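Local coordinates for EGF family domain-containing protein (Toxoplasma gondii, PDB 4Z80) that binds a peptide of the rhoptry neck protein RON2L1 and, as an AMA1-family surface antigen, probably helps form the moving junction during invasion, at residues 25-30 with 90-95; 45-50 with 336-341; 61-66 with 274-279; 19-24 with 343-348; 54-59 with 388-393. All blocks are in the same frame, centred on the assembly; numbering follows the deposited sequence.

The five contacts lie in the interior of the chain, with contact 1 in the middle. Contacts 1 and 2 have centres about 8 Å apart and share the antiparallel sheet of strands 27-30 and 43-51, where Asp27 OD2 meets Arg50 NE at 2.8 Å. Contact 3 joins contact 1 through the strand pair 60-62 and 89-91. The disulfide between Cys95 and Cys344 ties contact 1 to contact 4, and Arg337 NH1 of contact 2 reaches Asn24 O of contact 4. Contact 5 borders contact 1 through backbone bonds. Contacts 3 and 4 are the most distant, about 23 Å between centres. No residue of the second chain touches any of these segments.

Contact 1 (25-30 with 90-95); sequences HVDLIW and MAAGAC
His25 reaches residues 93-95 with its imidazole. The CB-CG bond, with CG anti to the backbone N (chi1 -168°), carries the ring toward the loop that follows strand 89-91, and ND1 and CE1 do the closest touching. ND1 accepts a hydrogen bond from Cys95 N at 3.1 Å, the donor tilted 18° out of the ring plane. Gly93 CA lies over one face of the ring, nearest His25 CE1 (3.3 Å) and NE2, in a CH-pi contact 3.6 Å from the ring centroid and 28° off the normal. NE2 is hydrogen-bonded to a water at the ring edge, and this water donates to Ala92 O. Both ring nitrogens therefore have partners, and the rotation of the imidazole is fixed.

Beyond the histidine, Val26 O takes a weak bond from Ala94 N at 2.9 Å and a second proton from a water that also accepts from Leu28 N. Ala94 CB packs against Val26 CG2 at 3.9 Å and Leu28 CD2. Asp27 OD1 passes Ala92 CB on its way to Ser61 OG, while OD2 pairs with Arg50. The contact thus places the loop after strand 89-91 against residues 25-28, on and just before strand 27-30, an outermost strand of its sheet, with strand 43-51 as its antiparallel neighbour there and strand 60-62 paired to 89-91.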
# COMPACT_ATOMS: atom_id res chain seq x y z
N HIS A 25 -12.99 2.52 7.98
CA HIS A 25 -11.86 2.86 7.12
C HIS A 25 -11.26 4.16 7.65
O HIS A 25 -11.48 5.25 7.10
CB HIS A 25 -12.30 2.99 5.67
CG HIS A 25 -11.17 3.05 4.69
ND1 HIS A 25 -10.23 2.05 4.58
CD2 HIS A 25 -10.85 3.97 3.75
CE1 HIS A 25 -9.37 2.36 3.63
NE2 HIS A 25 -9.73 3.52 3.11
N VAL A 26 -10.51 4.03 8.73
CA VAL A 26 -10.09 5.17 9.51
C VAL A 26 -8.62 5.50 9.28
O VAL A 26 -7.88 4.75 8.63
CB VAL A 26 -10.32 4.93 11.02
CG1 VAL A 26 -11.78 4.61 11.29
CG2 VAL A 26 -9.44 3.80 11.54
N ASP A 27 -8.22 6.64 9.82
CA ASP A 27 -6.84 7.07 9.83
C ASP A 27 -6.29 6.77 11.21
O ASP A 27 -6.60 7.48 12.16
CB ASP A 27 -6.73 8.56 9.53
CG ASP A 27 -5.30 9.06 9.50
OD1 ASP A 27 -4.44 8.39 8.88
OD2 ASP A 27 -5.03 10.13 10.08
N LEU A 28 -5.51 5.70 11.33
CA LEU A 28 -4.94 5.37 12.63
C LEU A 28 -3.44 5.55 12.62
O LEU A 28 -2.79 5.54 11.56
CB LEU A 28 -5.30 3.95 13.05
CG LEU A 28 -4.70 2.74 12.33
CD1 LEU A 28 -3.29 2.39 12.81
CD2 LEU A 28 -5.61 1.53 12.52
N ILE A 29 -2.90 5.76 13.81
CA ILE A 29 -1.47 5.77 14.02
C ILE A 29 -1.17 4.81 15.18
O ILE A 29 -2.01 4.62 16.06
CB ILE A 29 -0.95 7.18 14.33
CG1 ILE A 29 -1.76 7.80 15.45
CG2 ILE A 29 -1.02 8.05 13.07
CD1 ILE A 29 -1.02 8.82 16.21
N TRP A 30 0.02 4.22 15.17
CA TRP A 30 0.39 3.25 16.20
C TRP A 30 0.87 3.99 17.44
O TRP A 30 1.65 4.93 17.35
CB TRP A 30 1.46 2.28 15.69
CG TRP A 30 1.08 1.61 14.41
CD1 TRP A 30 1.65 1.81 13.18
CD2 TRP A 30 0.04 0.66 14.21
NE1 TRP A 30 1.02 1.04 12.23
CE2 TRP A 30 0.03 0.32 12.84
CE3 TRP A 30 -0.90 0.05 15.06
CZ2 TRP A 30 -0.88 -0.59 12.30
CZ3 TRP A 30 -1.80 -0.85 14.52
CH2 TRP A 30 -1.78 -1.17 13.15
N MET A 90 0.75 11.21 3.94
CA MET A 90 0.97 9.78 3.80
C MET A 90 -0.30 9.10 3.29
O MET A 90 -1.41 9.59 3.53
CB MET A 90 1.42 9.15 5.13
CG MET A 90 0.44 9.28 6.27
SD MET A 90 1.21 8.72 7.81
CE MET A 90 -0.19 8.85 8.91
N ALA A 91 -0.14 7.98 2.59
CA ALA A 91 -1.27 7.17 2.17
C ALA A 91 -1.97 6.61 3.41
O ALA A 91 -1.31 6.08 4.31
CB ALA A 91 -0.81 6.04 1.25
N ALA A 92 -3.29 6.73 3.45
CA ALA A 92 -4.06 6.42 4.65
C ALA A 92 -5.30 5.62 4.30
O ALA A 92 -5.77 5.64 3.16
CB ALA A 92 -4.46 7.69 5.37
N GLY A 93 -5.84 4.93 5.32
CA GLY A 93 -7.04 4.13 5.18
C GLY A 93 -6.80 2.76 5.80
O GLY A 93 -5.98 1.99 5.30
N ALA A 94 -7.51 2.46 6.87
CA ALA A 94 -7.23 1.25 7.65
C ALA A 94 -7.62 -0.07 6.99
O ALA A 94 -7.09 -1.11 7.37
CB ALA A 94 -7.90 1.34 9.00
N CYS A 95 -8.54 -0.05 6.03
CA CYS A 95 -8.98 -1.27 5.36
C CYS A 95 -8.17 -1.55 4.11
O CYS A 95 -7.97 -0.65 3.29
CB CYS A 95 -10.46 -1.20 4.98
SG CYS A 95 -11.58 -1.13 6.40
O HOH W 1 -7.67 4.63 1.31
O HOH W 2 -5.09 4.01 8.59

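Contact 2 (45-50 with 336-341); sequences YRWTER and TRPDHE
Arg337 NE donates to Asp339 OD1 at 2.7 Å and nearly straight (173°), and this grip fixes the groups that meet Trp47. NH2 of Arg337 binds Asp339 OD2 in the same way, giving a salt bridge in which NE and NH2 hold the carboxylate side-on, both oxygens met on their syn side. At the edge of the Trp47 ring, near its plane, lie Arg337 NH2, 4.1 Å from CZ2, and Asp339 OD2, 4.0 Å from CH2. The guanidinium plane stands 81° from the indole.

Pro338 supplies the apolar part. Its CG touches Trp47 CZ3 at 3.4 Å and Tyr45 CB at 3.8 Å, and its CB reaches the Tyr45 ring in an off-centre CH-pi contact. Trp47 CG sits between the backbone N and the carbonyl carbon (chi1 69°), which points the indole at the proline, the two side chains coming from opposite directions. A water bridges Glu49 OE1 and Arg337 NH1, and NH1 also donates to Asn24 O.

The type I turn 337-340, leading into helix 340-343, therefore rests on strand 43-51, the middle strand of its sheet. Strands 27-30 and 36-40 flank Trp47, while helix 252-262 meets Tyr45 and Pro338 through Phe253.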
# COMPACT_ATOMS: atom_id res chain seq x y z
N TYR A 45 -2.28 -5.26 19.55
CA TYR A 45 -1.96 -4.02 18.86
C TYR A 45 -2.71 -2.86 19.48
O TYR A 45 -3.87 -3.00 19.85
CB TYR A 45 -2.31 -4.14 17.38
CG TYR A 45 -1.54 -5.22 16.67
CD1 TYR A 45 -1.99 -6.54 16.67
CD2 TYR A 45 -0.36 -4.93 16.01
CE1 TYR A 45 -1.27 -7.52 16.03
CE2 TYR A 45 0.36 -5.91 15.37
CZ TYR A 45 -0.10 -7.20 15.38
OH TYR A 45 0.61 -8.19 14.74
N ARG A 46 -2.04 -1.72 19.60
CA ARG A 46 -2.63 -0.52 20.17
C ARG A 46 -2.53 0.65 19.20
O ARG A 46 -1.48 0.88 18.62
CB ARG A 46 -1.93 -0.16 21.48
CG ARG A 46 -1.92 -1.29 22.51
CD ARG A 46 -3.19 -1.29 23.30
NE ARG A 46 -3.15 -0.26 24.34
CZ ARG A 46 -4.22 0.35 24.85
NH1 ARG A 46 -4.06 1.27 25.79
NH2 ARG A 46 -5.44 0.07 24.40
N TRP A 47 -3.62 1.39 19.05
CA TRP A 47 -3.59 2.53 18.15
C TRP A 47 -4.55 3.65 18.54
O TRP A 47 -5.42 3.49 19.40
CB TRP A 47 -3.88 2.07 16.71
CG TRP A 47 -5.30 1.58 16.42
CD1 TRP A 47 -6.36 2.33 15.98
CD2 TRP A 47 -5.78 0.23 16.51
NE1 TRP A 47 -7.46 1.53 15.79
CE2 TRP A 47 -7.13 0.24 16.11
CE3 TRP A 47 -5.20 -0.98 16.89
CZ2 TRP A 47 -7.91 -0.91 16.09
CZ3 TRP A 47 -5.98 -2.13 16.86
CH2 TRP A 47 -7.32 -2.09 16.47
N THR A 48 -4.32 4.80 17.92
CA THR A 48 -5.20 5.95 18.02
C THR A 48 -5.88 6.17 16.68
O THR A 48 -5.24 6.12 15.63
CB THR A 48 -4.43 7.22 18.42
OG1 THR A 48 -4.04 7.13 19.79
CG2 THR A 48 -5.28 8.48 18.22
N GLU A 49 -7.17 6.45 16.72
CA GLU A 49 -7.92 6.78 15.52
C GLU A 49 -8.02 8.30 15.42
O GLU A 49 -8.67 8.94 16.24
CB GLU A 49 -9.30 6.14 15.58
CG GLU A 49 -10.21 6.45 14.44
CD GLU A 49 -11.57 5.80 14.62
OE1 GLU A 49 -11.61 4.57 14.92
OE2 GLU A 49 -12.60 6.51 14.48
N ARG A 50 -7.35 8.87 14.42
CA ARG A 50 -7.29 10.32 14.26
C ARG A 50 -8.56 10.86 13.61
O ARG A 50 -9.06 11.93 13.98
CB ARG A 50 -6.07 10.72 13.43
CG ARG A 50 -4.77 10.30 14.07
CD ARG A 50 -3.60 11.17 13.62
NE ARG A 50 -3.36 11.08 12.18
CZ ARG A 50 -2.37 11.71 11.55
NH1 ARG A 50 -2.22 11.58 10.24
NH2 ARG A 50 -1.54 12.48 12.25
N THR A 336 -2.75 -0.32 8.44
CA THR A 336 -3.86 -1.23 8.26
C THR A 336 -4.31 -1.75 9.63
O THR A 336 -3.47 -2.08 10.47
CB THR A 336 -3.45 -2.39 7.34
OG1 THR A 336 -3.18 -1.87 6.03
CG2 THR A 336 -4.54 -3.44 7.24
N ARG A 337 -5.62 -1.83 9.86
CA ARG A 337 -6.12 -2.24 11.17
C ARG A 337 -6.05 -3.77 11.29
O ARG A 337 -6.35 -4.49 10.34
CB ARG A 337 -7.54 -1.71 11.42
CG ARG A 337 -8.63 -2.09 10.40
CD ARG A 337 -9.93 -1.33 10.69
NE ARG A 337 -10.36 -1.55 12.07
CZ ARG A 337 -11.12 -0.72 12.79
NH1 ARG A 337 -11.58 0.41 12.28
NH2 ARG A 337 -11.42 -1.05 14.04
N PRO A 338 -5.59 -4.26 12.45
CA PRO A 338 -5.32 -5.69 12.61
C PRO A 338 -6.60 -6.52 12.72
O PRO A 338 -6.54 -7.75 12.59
CB PRO A 338 -4.51 -5.74 13.91
CG PRO A 338 -4.92 -4.55 14.66
CD PRO A 338 -5.18 -3.48 13.63
N ASP A 339 -7.72 -5.85 12.93
CA ASP A 339 -9.03 -6.50 13.00
C ASP A 339 -9.77 -6.35 11.67
O ASP A 339 -11.00 -6.40 11.63
CB ASP A 339 -9.87 -5.92 14.15
CG ASP A 339 -9.94 -4.40 14.11
OD1 ASP A 339 -9.36 -3.79 13.19
OD2 ASP A 339 -10.59 -3.81 15.00
N HIS A 340 -9.04 -6.19 10.57
CA HIS A 340 -9.69 -5.84 9.30
C HIS A 340 -10.65 -6.92 8.80
O HIS A 340 -11.62 -6.61 8.12
CB HIS A 340 -8.63 -5.50 8.22
CG HIS A 340 -7.82 -6.68 7.77
ND1 HIS A 340 -8.18 -7.45 6.68
CD2 HIS A 340 -6.68 -7.21 8.25
CE1 HIS A 340 -7.28 -8.41 6.51
NE2 HIS A 340 -6.36 -8.29 7.45
N GLU A 341 -10.41 -8.18 9.12
CA GLU A 341 -11.32 -9.23 8.66
C GLU A 341 -12.73 -9.05 9.19
O GLU A 341 -13.69 -9.45 8.52
CB GLU A 341 -10.80 -10.61 9.07
CG GLU A 341 -9.53 -10.99 8.36
CD GLU A 341 -8.28 -10.55 9.11
OE1 GLU A 341 -8.39 -9.71 10.03
OE2 GLU A 341 -7.20 -11.06 8.77
O HOH W 3 -13.30 2.38 13.62

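Contact 3 (61-66 with 274-279); sequences SEMYDS and CFRSLP
Arg276 NE donates to Tyr64 O at 2.9 Å, the bond that joins the loop before strand 280-283 to the residues leaving strand 60-62. Residues 274-279 belong to the part of the chain related to apical membrane antigen 1, a family of the PAN clan. The donor lies in the carbonyl plane on a lone pair of Tyr64 O, with a C=O...N angle of 134°, although the oxygen is tilted from the guanidinium plane. Tyr64 O also accepts from a water that passes the link on to Ser277 OG, so two groups grip this carbonyl.

Asp65 stacks its carboxylate over one face of the guanidinium, the two planes 15° apart. OD1 lies 3.3 Å from Arg276 NH1, a salt bridge of charges alone, since no N-H points at the oxygen. NH1 pairs with Asp175 and also donates to a water; NH2 pairs with Glu177. OD1 itself is bonded to Ser67 OG, and OD2 to Cys72 N and to the water shared with NH1. Three carboxylates, a carbonyl and a water surround one buried cation, which would be expected to favour its charged form.

The reach of Arg276 follows from its torsions: CG is anti to the backbone N (chi1 179°) and the chain runs extended to NE. Its aliphatic part is crossed by Met63, whose chain bends at chi2 and chi3 to bring the thioether over it. Met63 SD approaches Arg276 CB at 3.9 Å, and Met63 CE comes to 3.6 Å from Arg276 O.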
# COMPACT_ATOMS: atom_id res chain seq x y z
N SER A 61 -3.65 11.19 4.84
CA SER A 61 -3.66 11.97 6.06
C SER A 61 -2.29 12.62 6.23
O SER A 61 -1.33 12.25 5.56
CB SER A 61 -4.00 11.12 7.28
OG SER A 61 -2.97 10.19 7.54
N GLU A 62 -2.20 13.59 7.13
CA GLU A 62 -0.94 14.28 7.34
C GLU A 62 0.14 13.32 7.81
O GLU A 62 -0.07 12.51 8.70
CB GLU A 62 -1.11 15.39 8.37
CG GLU A 62 -1.85 16.62 7.83
CD GLU A 62 -3.35 16.42 7.66
OE1 GLU A 62 -3.91 15.43 8.20
OE2 GLU A 62 -3.97 17.27 6.99
N MET A 63 1.31 13.43 7.18
CA MET A 63 2.45 12.65 7.59
C MET A 63 2.63 12.76 9.10
O MET A 63 2.65 13.86 9.67
CB MET A 63 3.71 13.11 6.86
CG MET A 63 5.00 12.42 7.33
SD MET A 63 5.00 10.62 7.17
CE MET A 63 5.20 10.43 5.40
N TYR A 64 2.73 11.60 9.74
CA TYR A 64 2.88 11.50 11.18
C TYR A 64 4.22 10.85 11.46
O TYR A 64 4.47 9.73 11.01
CB TYR A 64 1.75 10.68 11.78
CG TYR A 64 1.85 10.44 13.27
CD1 TYR A 64 1.44 11.41 14.17
CD2 TYR A 64 2.32 9.24 13.76
CE1 TYR A 64 1.51 11.20 15.53
CE2 TYR A 64 2.40 9.01 15.13
CZ TYR A 64 1.99 9.99 16.00
OH TYR A 64 2.07 9.77 17.36
N ASP A 65 5.08 11.56 12.19
CA ASP A 65 6.40 11.04 12.52
C ASP A 65 6.64 11.20 14.02
O ASP A 65 6.91 12.30 14.50
CB ASP A 65 7.48 11.74 11.71
CG ASP A 65 8.81 11.01 11.77
OD1 ASP A 65 9.08 10.36 12.80
OD2 ASP A 65 9.57 11.07 10.78
N SER A 66 6.56 10.09 14.74
CA SER A 66 6.78 10.08 16.18
C SER A 66 8.13 9.48 16.54
O SER A 66 8.34 9.00 17.66
CB SER A 66 5.65 9.32 16.89
OG SER A 66 5.55 8.00 16.39
N CYS A 274 11.87 11.99 2.25
CA CYS A 274 11.72 11.35 3.55
C CYS A 274 10.70 10.23 3.39
O CYS A 274 9.53 10.49 3.12
CB CYS A 274 11.26 12.37 4.60
SG CYS A 274 11.70 11.95 6.30
N PHE A 275 11.16 8.99 3.55
CA PHE A 275 10.34 7.81 3.33
C PHE A 275 9.82 7.28 4.66
O PHE A 275 10.59 6.83 5.51
CB PHE A 275 11.14 6.72 2.61
CG PHE A 275 11.58 7.11 1.22
CD1 PHE A 275 10.71 7.01 0.15
CD2 PHE A 275 12.87 7.58 0.99
CE1 PHE A 275 11.11 7.37 -1.12
CE2 PHE A 275 13.27 7.94 -0.28
CZ PHE A 275 12.38 7.84 -1.34
N ARG A 276 8.50 7.32 4.85
CA ARG A 276 7.90 6.84 6.08
C ARG A 276 6.48 6.38 5.83
O ARG A 276 5.78 6.93 4.98
CB ARG A 276 7.90 7.94 7.16
CG ARG A 276 7.26 7.52 8.48
CD ARG A 276 7.53 8.50 9.60
NE ARG A 276 6.88 8.08 10.84
CZ ARG A 276 7.47 7.48 11.87
NH1 ARG A 276 8.78 7.22 11.86
NH2 ARG A 276 6.74 7.15 12.93
N SER A 277 6.07 5.35 6.57
CA SER A 277 4.72 4.82 6.51
C SER A 277 4.30 4.52 5.07
O SER A 277 3.20 4.87 4.64
CB SER A 277 3.75 5.80 7.17
OG SER A 277 4.14 6.00 8.52
N LEU A 278 5.16 3.82 4.36
CA LEU A 278 4.95 3.59 2.94
C LEU A 278 3.78 2.65 2.71
O LEU A 278 3.63 1.66 3.41
CB LEU A 278 6.21 3.00 2.30
CG LEU A 278 7.45 3.90 2.30
CD1 LEU A 278 8.61 3.18 1.64
CD2 LEU A 278 7.18 5.23 1.62
N PRO A 279 2.97 2.94 1.68
CA PRO A 279 1.95 1.97 1.29
C PRO A 279 2.58 0.78 0.58
O PRO A 279 3.78 0.80 0.25
CB PRO A 279 1.04 2.78 0.36
CG PRO A 279 1.95 3.75 -0.28
CD PRO A 279 3.02 4.08 0.75
O HOH W 4 3.11 7.52 10.43
O HOH W 5 10.95 8.74 10.57

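Contact 4 (19-24 with 343-348); sequences FNIPKN and KCPPRE
Asn24 meets Lys343 by its amide: ND2 donates to Lys343 O, a weak bond at 3.0 Å with an angle of 135°. CG of Asn24 is anti to the carbonyl carbon and lies beside the backbone N (chi1 -64°), which turns the amide toward the end of helix 340-343. Its CB comes close to the same oxygen. Lys343 bends at chi2 (-74°) and then runs straight, so that its chain crosses the amide at about a right angle and Lys343 CD lies 3.8 Å from Asn24 ND2. The ammonium goes on to Asp17, its strongest partner, and to two waters. One of these donates to Asn24 OD1 and also accepts from Lys23 NZ, placing solvent between Lys23 NZ and Lys343 NZ, two like charges 5.0 Å apart.

The other half of the contact is apolar. Both CG1 and CD1 of Ile21 rest on Pro345 CG, CD1 at 3.9 Å. Phe19 turns CE1 to Pro346 CD at 3.7 Å, the two side chains crossing nearly at right angles, and Phe19 CD1 lies 4.2 Å from Pro345 CB. Asn20 is the N-cap of helix 21-24, its OD1 accepting weakly from Lys23 N.

Helix 21-24 is thereby set against the loop that leaves helix 340-343 for strand 353-359. Thr447 of strand 443-447 touches Phe19, Ile21 and Pro345, and Trp355 meets the Phe19 ring edge-to-face.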
# COMPACT_ATOMS: atom_id res chain seq x y z
N PHE A 19 -18.99 -3.99 6.91
CA PHE A 19 -19.35 -3.25 5.70
C PHE A 19 -19.55 -1.76 5.99
O PHE A 19 -19.89 -1.00 5.08
CB PHE A 19 -20.60 -3.85 5.05
CG PHE A 19 -20.43 -5.30 4.66
CD1 PHE A 19 -19.57 -5.65 3.64
CD2 PHE A 19 -21.10 -6.30 5.34
CE1 PHE A 19 -19.39 -6.99 3.29
CE2 PHE A 19 -20.92 -7.63 5.00
CZ PHE A 19 -20.07 -7.97 3.97
N ASN A 20 -19.31 -1.33 7.23
CA ASN A 20 -19.47 0.08 7.58
C ASN A 20 -18.19 0.86 7.29
O ASN A 20 -17.41 1.19 8.18
CB ASN A 20 -19.87 0.25 9.05
CG ASN A 20 -20.33 1.65 9.36
OD1 ASN A 20 -20.11 2.56 8.57
ND2 ASN A 20 -20.96 1.84 10.51
N ILE A 21 -18.01 1.16 6.01
CA ILE A 21 -16.75 1.68 5.52
C ILE A 21 -16.40 3.06 6.09
O ILE A 21 -15.28 3.25 6.54
CB ILE A 21 -16.76 1.69 3.97
CG1 ILE A 21 -16.66 0.24 3.47
CG2 ILE A 21 -15.60 2.52 3.39
CD1 ILE A 21 -16.86 0.07 1.99
N PRO A 22 -17.35 4.01 6.12
CA PRO A 22 -16.95 5.30 6.71
C PRO A 22 -16.54 5.22 8.18
O PRO A 22 -15.64 5.93 8.61
CB PRO A 22 -18.20 6.17 6.53
CG PRO A 22 -18.87 5.59 5.33
CD PRO A 22 -18.69 4.09 5.51
N LYS A 23 -17.18 4.34 8.94
CA LYS A 23 -16.85 4.20 10.36
C LYS A 23 -15.51 3.49 10.59
O LYS A 23 -14.79 3.81 11.53
CB LYS A 23 -17.96 3.45 11.09
CG LYS A 23 -17.80 3.38 12.61
CD LYS A 23 -18.99 2.70 13.25
CE LYS A 23 -18.99 2.88 14.76
NZ LYS A 23 -17.96 2.07 15.45
N ASN A 24 -15.18 2.54 9.72
CA ASN A 24 -14.06 1.63 9.98
C ASN A 24 -12.83 1.85 9.12
O ASN A 24 -11.74 1.44 9.50
CB ASN A 24 -14.55 0.19 9.83
CG ASN A 24 -15.60 -0.16 10.86
OD1 ASN A 24 -15.69 0.49 11.91
ND2 ASN A 24 -16.41 -1.17 10.58
N LYS A 343 -13.81 -5.91 10.42
CA LYS A 343 -14.12 -4.48 10.38
C LYS A 343 -14.19 -3.92 8.96
O LYS A 343 -14.64 -2.79 8.76
CB LYS A 343 -13.09 -3.69 11.18
CG LYS A 343 -13.22 -3.84 12.69
CD LYS A 343 -14.42 -3.05 13.22
CE LYS A 343 -14.55 -3.17 14.72
NZ LYS A 343 -15.73 -2.39 15.20
N CYS A 344 -13.73 -4.71 7.99
CA CYS A 344 -13.61 -4.26 6.60
C CYS A 344 -14.22 -5.27 5.64
O CYS A 344 -14.34 -6.44 5.97
CB CYS A 344 -12.15 -4.03 6.23
SG CYS A 344 -11.25 -2.94 7.32
N PRO A 345 -14.58 -4.82 4.42
CA PRO A 345 -15.15 -5.77 3.47
C PRO A 345 -14.13 -6.79 2.96
O PRO A 345 -12.93 -6.51 2.90
CB PRO A 345 -15.63 -4.87 2.32
CG PRO A 345 -15.71 -3.51 2.90
CD PRO A 345 -14.63 -3.44 3.91
N PRO A 346 -14.61 -7.98 2.60
CA PRO A 346 -13.75 -8.99 2.00
C PRO A 346 -13.41 -8.66 0.55
O PRO A 346 -13.95 -7.72 -0.04
CB PRO A 346 -14.60 -10.25 2.10
CG PRO A 346 -15.98 -9.73 1.90
CD PRO A 346 -16.01 -8.42 2.64
N ARG A 347 -12.52 -9.45 -0.03
CA ARG A 347 -12.06 -9.25 -1.39
C ARG A 347 -13.16 -9.43 -2.42
O ARG A 347 -13.26 -8.66 -3.37
CB ARG A 347 -10.92 -10.22 -1.68
CG ARG A 347 -10.33 -10.12 -3.07
CD ARG A 347 -9.14 -11.04 -3.21
NE ARG A 347 -9.59 -12.41 -3.32
CZ ARG A 347 -9.63 -13.11 -4.45
NH1 ARG A 347 -9.22 -12.59 -5.60
NH2 ARG A 347 -10.07 -14.36 -4.42
N GLU A 348 -13.98 -10.46 -2.24
CA GLU A 348 -14.91 -10.84 -3.28
C GLU A 348 -16.23 -10.08 -3.22
O GLU A 348 -16.73 -9.81 -2.13
CB GLU A 348 -15.22 -12.33 -3.19
CG GLU A 348 -13.99 -13.24 -3.17
CD GLU A 348 -13.43 -13.51 -1.78
OE1 GLU A 348 -13.86 -12.88 -0.80
OE2 GLU A 348 -12.54 -14.39 -1.68
O HOH W 6 -17.45 -0.15 14.04
O HOH W 7 -14.62 0.40 15.07

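Contact 5 (54-59 with 388-393); sequences VGVYVG and LSSADG
Gly55 and Ala391 bring the two loops within 4.0 Å at their CA atoms, and backbone bonds follow on: Tyr57 N donates to Ser390 O at 2.9 Å and Asp392 N to Val58 O at 2.8 Å, the latter nearly straight. The first donor lies close to the C=O line of Ser390 (164°), whereas Asp392 N is tilted 31° from the carbonyl plane of Val58.

Two side chains add bonds to the 54-59 backbone. Ser390 OG stands between its own backbone N and carbonyl carbon (chi1 56°), where it accepts from Val56 N at 2.9 Å and gives its proton to a water that in turn donates to Val54 O. Asp392 OD2 takes Gly55 N at 2.9 Å from above the carboxylate plane, and also Tyr60 N. Gly55 CA lies 3.4 Å from Ser390 OG. Val56 CB lies near Ser389 OG, which is bonded to Phe386 O.

The chemistry implies a junction set mainly by backbone N-H groups and two short polar side chains. Because Asp392 OD2 serves two amides, its negative charge is probably stabilised where the loop 54-59 runs into strand 60-62.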
# COMPACT_ATOMS: atom_id res chain seq x y z
N VAL A 54 -11.83 8.04 5.86
CA VAL A 54 -10.69 8.28 4.97
C VAL A 54 -11.11 7.97 3.54
O VAL A 54 -11.89 7.04 3.30
CB VAL A 54 -9.46 7.43 5.38
CG1 VAL A 54 -8.33 7.52 4.35
CG2 VAL A 54 -8.96 7.87 6.75
N GLY A 55 -10.59 8.72 2.57
CA GLY A 55 -10.92 8.47 1.18
C GLY A 55 -10.56 7.06 0.73
O GLY A 55 -9.47 6.57 1.02
N VAL A 56 -11.47 6.40 0.02
CA VAL A 56 -11.27 5.03 -0.45
C VAL A 56 -10.57 5.00 -1.82
O VAL A 56 -9.62 4.24 -2.03
CB VAL A 56 -12.63 4.27 -0.53
CG1 VAL A 56 -12.51 2.93 -1.28
CG2 VAL A 56 -13.18 4.06 0.87
N TYR A 57 -11.03 5.83 -2.75
CA TYR A 57 -10.40 5.92 -4.05
C TYR A 57 -8.97 6.44 -3.88
O TYR A 57 -8.01 5.86 -4.39
CB TYR A 57 -11.22 6.83 -4.97
CG TYR A 57 -10.81 6.85 -6.42
CD1 TYR A 57 -10.95 5.71 -7.22
CD2 TYR A 57 -10.33 8.00 -7.01
CE1 TYR A 57 -10.58 5.73 -8.56
CE2 TYR A 57 -9.98 8.03 -8.35
CZ TYR A 57 -10.12 6.90 -9.12
OH TYR A 57 -9.76 6.94 -10.45
N VAL A 58 -8.87 7.55 -3.17
CA VAL A 58 -7.61 8.17 -2.80
C VAL A 58 -7.67 8.51 -1.31
O VAL A 58 -8.56 9.26 -0.90
CB VAL A 58 -7.36 9.45 -3.63
CG1 VAL A 58 -6.15 10.22 -3.09
CG2 VAL A 58 -7.17 9.10 -5.08
N GLY A 59 -6.75 7.96 -0.52
CA GLY A 59 -6.75 8.16 0.92
C GLY A 59 -5.47 8.79 1.40
O GLY A 59 -4.38 8.29 1.12
N LEU A 388 -16.62 6.61 -7.58
CA LEU A 388 -17.62 7.53 -7.05
C LEU A 388 -17.71 7.47 -5.52
O LEU A 388 -18.67 7.96 -4.93
CB LEU A 388 -19.00 7.22 -7.66
CG LEU A 388 -19.17 7.38 -9.16
CD1 LEU A 388 -20.56 6.90 -9.58
CD2 LEU A 388 -18.96 8.83 -9.57
N SER A 389 -16.71 6.89 -4.88
CA SER A 389 -16.80 6.63 -3.44
C SER A 389 -16.35 7.84 -2.62
O SER A 389 -17.17 8.67 -2.24
CB SER A 389 -16.02 5.35 -3.08
OG SER A 389 -14.63 5.45 -3.38
N SER A 390 -15.06 7.93 -2.33
CA SER A 390 -14.55 9.05 -1.55
C SER A 390 -13.10 9.26 -1.89
O SER A 390 -12.41 8.35 -2.35
CB SER A 390 -14.73 8.81 -0.05
OG SER A 390 -14.12 7.59 0.36
N ALA A 391 -12.63 10.49 -1.71
CA ALA A 391 -11.28 10.83 -2.07
C ALA A 391 -10.79 12.02 -1.26
O ALA A 391 -11.52 12.99 -1.07
CB ALA A 391 -11.17 11.13 -3.54
N ASP A 392 -9.57 11.91 -0.78
CA ASP A 392 -8.90 13.02 -0.13
C ASP A 392 -8.12 13.80 -1.20
O ASP A 392 -8.06 13.39 -2.36
CB ASP A 392 -8.01 12.50 1.00
CG ASP A 392 -8.82 11.77 2.07
OD1 ASP A 392 -9.89 12.29 2.45
OD2 ASP A 392 -8.41 10.67 2.51
N GLY A 393 -7.55 14.94 -0.83
CA GLY A 393 -6.80 15.76 -1.77
C GLY A 393 -7.61 16.80 -2.54
O GLY A 393 -7.09 17.40 -3.47
O HOH W 8 -14.57 7.03 2.91